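Local coordinates for uncharacterized protein C22E12.03c (Schizosaccharomyces pombe, PDB 4QYT) that catalyses the glutathione-independent conversion of methylglyoxal to D-lactate and takes part in protection against reactive oxygen species, at residues L46-M49 with S50-E54; K173-E176 with Q177-K181. All blocks are in the same frame, centred on the assembly; numbering follows the deposited sequence.

Contact 1. Residues L46-M49 with S50-E54; sequences LVKM and SRDVE. With EDO (1,2-ethanediol), chain G.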
loop_
_atom_site.group_PDB
_atom_site.type_symbol
_atom_site.label_atom_id
_atom_site.label_comp_id
_atom_site.label_asym_id
_atom_site.label_seq_id
_atom_site.Cartn_x
_atom_site.Cartn_y
_atom_site.Cartn_z
ATOM N N LEU A 46 2.099 11.928 -14.620
ATOM C CA LEU A 46 1.980 10.488 -14.626
ATOM C C LEU A 46 3.278 9.917 -14.101
ATOM O O LEU A 46 4.351 10.146 -14.654
ATOM C CB LEU A 46 1.660 9.971 -16.030
ATOM C CG LEU A 46 1.542 8.441 -16.112
ATOM C CD1 LEU A 46 0.411 7.906 -15.236
ATOM C CD2 LEU A 46 1.355 8.000 -17.558
ATOM N N VAL A 47 3.170 9.160 -13.021
ATOM C CA VAL A 47 4.320 8.633 -12.309
ATOM C C VAL A 47 4.438 7.132 -12.562
ATOM O O VAL A 47 3.450 6.405 -12.474
ATOM C CB VAL A 47 4.125 8.847 -10.805
ATOM C CG1 VAL A 47 5.406 8.481 -10.084
ATOM C CG2 VAL A 47 3.714 10.280 -10.500
ATOM N N LYS A 48 5.646 6.684 -12.882
ATOM C CA LYS A 48 5.959 5.258 -12.952
ATOM C C LYS A 48 6.591 4.858 -11.621
ATOM O O LYS A 48 7.731 5.234 -11.308
ATOM C CB LYS A 48 6.921 4.935 -14.088
ATOM C CG LYS A 48 7.180 3.441 -14.202
ATOM C CD LYS A 48 8.111 3.108 -15.350
ATOM C CE LYS A 48 8.452 1.634 -15.376
ATOM N NZ LYS A 48 9.492 1.394 -16.410
ATOM N N MET A 49 5.786 4.239 -10.759
ATOM C CA MET A 49 6.238 3.838 -9.428
ATOM C C MET A 49 7.337 2.762 -9.505
ATOM O O MET A 49 7.608 2.185 -10.572
ATOM C CB MET A 49 5.030 3.391 -8.589
ATOM C CG MET A 49 3.884 4.402 -8.535
ATOM S SD MET A 49 4.296 5.937 -7.661
ATOM C CE MET A 49 4.024 5.391 -5.986
ATOM N N SER A 50 7.909 2.458 -8.345
ATOM C CA SER A 50 9.035 1.523 -8.208
ATOM C C SER A 50 8.757 0.157 -8.839
ATOM O O SER A 50 9.608 -0.391 -9.531
ATOM C CB SER A 50 9.340 1.338 -6.727
ATOM O OG SER A 50 10.511 0.558 -6.634
ATOM N N ARG A 51 7.571 -0.376 -8.565
ATOM C CA ARG A 51 7.170 -1.712 -9.046
ATOM C C ARG A 51 6.140 -1.610 -10.173
ATOM O O ARG A 51 5.337 -2.520 -10.378
ATOM C CB ARG A 51 6.703 -2.570 -7.862
ATOM C CG ARG A 51 7.684 -2.662 -6.699
ATOM C CD ARG A 51 9.025 -3.210 -7.085
ATOM N NE ARG A 51 9.897 -3.176 -5.928
ATOM C CZ ARG A 51 10.988 -3.913 -5.804
ATOM N NH1 ARG A 51 11.252 -4.842 -6.694
ATOM N NH2 ARG A 51 11.822 -3.709 -4.806
ATOM N N ASP A 52 6.229 -0.525 -10.945
ATOM C CA ASP A 52 5.597 -0.389 -12.239
ATOM C C ASP A 52 4.126 0.002 -12.239
ATOM O O ASP A 52 3.538 0.089 -13.303
ATOM C CB ASP A 52 5.811 -1.627 -13.125
ATOM C CG ASP A 52 7.248 -1.999 -13.224
ATOM O OD1 ASP A 52 8.048 -1.100 -13.533
ATOM O OD2 ASP A 52 7.587 -3.163 -12.935
ATOM N N VAL A 53 3.547 0.355 -11.109
ATOM C CA VAL A 53 2.240 1.008 -11.163
ATOM C C VAL A 53 2.389 2.376 -11.832
ATOM O O VAL A 53 3.333 3.086 -11.555
ATOM C CB VAL A 53 1.657 1.176 -9.750
ATOM C CG1 VAL A 53 0.519 2.182 -9.705
ATOM C CG2 VAL A 53 1.179 -0.159 -9.239
ATOM N N GLU A 54 1.440 2.712 -12.708
ATOM C CA GLU A 54 1.362 4.048 -13.282
ATOM C C GLU A 54 0.182 4.794 -12.694
ATOM O O GLU A 54 -0.970 4.371 -12.821
ATOM C CB GLU A 54 1.267 3.952 -14.797
ATOM C CG GLU A 54 2.489 3.271 -15.381
ATOM C CD GLU A 54 2.529 3.178 -16.864
ATOM O OE1 GLU A 54 1.862 3.966 -17.517
ATOM O OE2 GLU A 54 3.447 2.493 -17.337
HETATM C C1 EDO G . 13.871 -0.368 -3.902
HETATM O O1 EDO G . 14.000 -0.058 -5.268
HETATM C C2 EDO G . 12.381 -0.538 -3.762
HETATM O O2 EDO G . 12.134 -1.523 -2.805
#

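Contact 2. Residues K173-E176 with Q177-K181; sequences KLLE and QVASK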
loop_
_atom_site.group_PDB
_atom_site.type_symbol
_atom_site.label_atom_id
_atom_site.label_comp_id
_atom_site.label_asym_id
_atom_site.label_seq_id
_atom_site.Cartn_x
_atom_site.Cartn_y
_atom_site.Cartn_z
ATOM N N LYS A 173 2.029 6.673 13.038
ATOM C CA LYS A 173 2.842 7.537 13.903
ATOM C C LYS A 173 2.654 9.007 13.507
ATOM O O LYS A 173 2.492 9.883 14.362
ATOM C CB LYS A 173 4.314 7.119 13.864
ATOM C CG LYS A 173 5.158 7.748 14.964
ATOM C CD LYS A 173 4.853 7.189 16.354
ATOM C CE LYS A 173 5.856 7.691 17.370
ATOM N NZ LYS A 173 5.647 7.083 18.707
ATOM N N LEU A 174 2.654 9.281 12.198
ATOM C CA LEU A 174 2.392 10.634 11.714
ATOM C C LEU A 174 1.027 11.124 12.149
ATOM O O LEU A 174 0.877 12.209 12.705
ATOM C CB LEU A 174 2.554 10.679 10.200
ATOM C CG LEU A 174 4.004 10.600 9.706
ATOM C CD1 LEU A 174 3.992 10.103 8.268
ATOM C CD2 LEU A 174 4.680 11.953 9.824
ATOM N N LEU A 175 0.003 10.317 11.915
ATOM C CA LEU A 175 -1.335 10.683 12.285
ATOM C C LEU A 175 -1.479 10.975 13.785
ATOM O O LEU A 175 -2.157 11.921 14.186
ATOM C CB LEU A 175 -2.318 9.548 11.911
ATOM C CG LEU A 175 -3.780 9.854 12.243
ATOM C CD1 LEU A 175 -4.314 11.054 11.480
ATOM C CD2 LEU A 175 -4.636 8.627 12.023
ATOM N N GLU A 176 -0.804 10.173 14.592
ATOM C CA GLU A 176 -0.871 10.296 16.042
ATOM C C GLU A 176 -0.407 11.663 16.507
ATOM O O GLU A 176 -0.854 12.130 17.567
ATOM C CB GLU A 176 0.006 9.204 16.686
ATOM C CG GLU A 176 -0.279 9.043 18.168
ATOM C CD GLU A 176 0.507 7.934 18.824
ATOM O OE1 GLU A 176 1.428 7.393 18.183
ATOM O OE2 GLU A 176 0.032 7.454 19.886
ATOM N N GLN A 177 0.482 12.317 15.763
ATOM C CA GLN A 177 0.976 13.624 16.184
ATOM C C GLN A 177 -0.038 14.733 16.013
ATOM O O GLN A 177 0.106 15.783 16.636
ATOM C CB GLN A 177 2.251 13.998 15.420
ATOM C CG GLN A 177 3.351 12.956 15.431
ATOM C CD GLN A 177 3.549 12.303 16.795
ATOM O OE1 GLN A 177 3.569 11.073 16.900
ATOM N NE2 GLN A 177 3.892 13.071 17.769
ATOM N N VAL A 178 -0.999 14.544 15.103
ATOM C CA VAL A 178 -1.861 15.621 14.642
ATOM C C VAL A 178 -3.340 15.414 14.879
ATOM O O VAL A 178 -4.066 16.374 15.024
ATOM C CB VAL A 178 -1.672 16.030 13.186
ATOM C CG1 VAL A 178 -0.287 16.562 13.003
ATOM C CG2 VAL A 178 -1.991 14.891 12.205
ATOM N N ALA A 179 -3.747 14.182 15.143
ATOM C CA ALA A 179 -5.122 13.829 15.411
ATOM C C ALA A 179 -5.374 13.841 16.903
ATOM O O ALA A 179 -4.520 13.473 17.710
ATOM C CB ALA A 179 -5.455 12.456 14.836
ATOM N N SER A 180 -6.611 14.144 17.262
ATOM C CA SER A 180 -7.044 13.874 18.641
ATOM C C SER A 180 -6.903 12.373 18.922
ATOM O O SER A 180 -6.979 11.526 18.013
ATOM C CB SER A 180 -8.491 14.281 18.869
ATOM O OG SER A 180 -9.358 13.476 18.099
ATOM N N LYS A 181 -6.806 12.027 20.203
ATOM C CA LYS A 181 -6.776 10.622 20.611
ATOM C C LYS A 181 -8.032 9.928 20.112
ATOM O O LYS A 181 -8.000 8.785 19.627
ATOM C CB LYS A 181 -6.648 10.507 22.137
ATOM C CG LYS A 181 -6.526 9.079 22.632
ATOM C CD LYS A 181 -6.323 9.033 24.138
ATOM C CE LYS A 181 -6.114 7.607 24.631
ATOM N NZ LYS A 181 -4.730 7.114 24.374
HETATM O O HOH W 1 -3.273 11.195 18.499
#

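Contact 1. Residues L46-M49 with S50-E54
M49 and V53 close a tight beta hairpin of the type I turn plus G1 bulge kind. The evidence is in the backbone: D52 N donates a hydrogen bond to M49 O (3.1 Å) and M49 N one to V53 O (2.8 Å), and D52 has left-handed angles (phi 82°, psi 8°). The M49 side chain, in one of its two conformers, begins alongside V53: CB is 3.4 Å from V53 O, and CG is 3.3 Å from that oxygen, with V53 CB next at 4.1 Å. Beyond CG the chain bends at chi2 (-67°) and again at chi3, so that SD and CE turn away from V53, and the side chain packs on F20 of helix 17-29 and on M55. On the face shared by K48 and E54, the extended K48 brings CE to 3.3 Å from D52 OD1; the amine stays beyond salt-bridge range. The aspartate's firm partner is K28 of the second subunit, bridged through OD2, while W24 NE1 of that subunit hydrogen-bonds R51 O. A 1,2-ethanediol, probably left from crystallisation and also bonded to G83 N, lies in the R51 guanidinium plane, its O2 accepting a hydrogen bond from R51 NH2 (3.0 Å).

Contact 2. Residues K173-E176 with Q177-K181
L175 O takes two backbone hydrogen bonds near the end of helix 167-178: A179 N approaches almost straight in line with the carbonyl at 2.9 Å, and V178 N comes from above the carbonyl plane at 3.0 Å. One step earlier Q177 N has a hydrogen bond to L174 O at 3.1 Å and only a weak one to K173 O. Bonds of the i to i+3, 3-10-like spacing thus appear beside the i to i+4 spacing of an alpha-helix. A single water donates to both E176 O (2.8 Å) and A179 O (2.7 Å), joining carbonyls three residues apart just before S180, the N-cap of helix 181-190.

Among apolar groups, L175 CD1 meets A179 CB at 3.8 Å. With CG anti to the backbone N (chi1 -179°), the leucine leans along the helix toward that methyl, and it also packs on F27, Y184 and V187.

Q177 lays its CG methylene 3.4 Å from K173 O, and the side chains of Q177 and K173 slant across each other, both touching L154. Cutting Q177 back to an alanine would probably bare the K173 carbonyl and leave a gap beside L154. The chemistry implies a division of labour: carbonyls here are met by backbone N-H groups and a water, one of them accepting two hydrogen bonds, while apolar packing holds the buried side.

In the fold
Both contacts belong to the alpha/beta fold of the DJ-1/PfpI family. Contact 1 comes first along the chain, in the hairpin of strands 46-48 and 54-56, apart from the main seven-stranded sheet; contact 2 follows where helix 167-178 gives way to helix 181-190. Their centres are 29 Å apart, on opposite sides of the chain's centre. Helix 17-29 is the shared element: its first turn, with E17 and F20, meets the hairpin, and I26 and F27 near its end meet 173-181. It also carries E19, an inferred active-site residue. Only contact 1 reaches the second subunit, where its sheet runs on through E54, linking the dimer interface to the active-site surroundings; contact 2 joins helices within one chain.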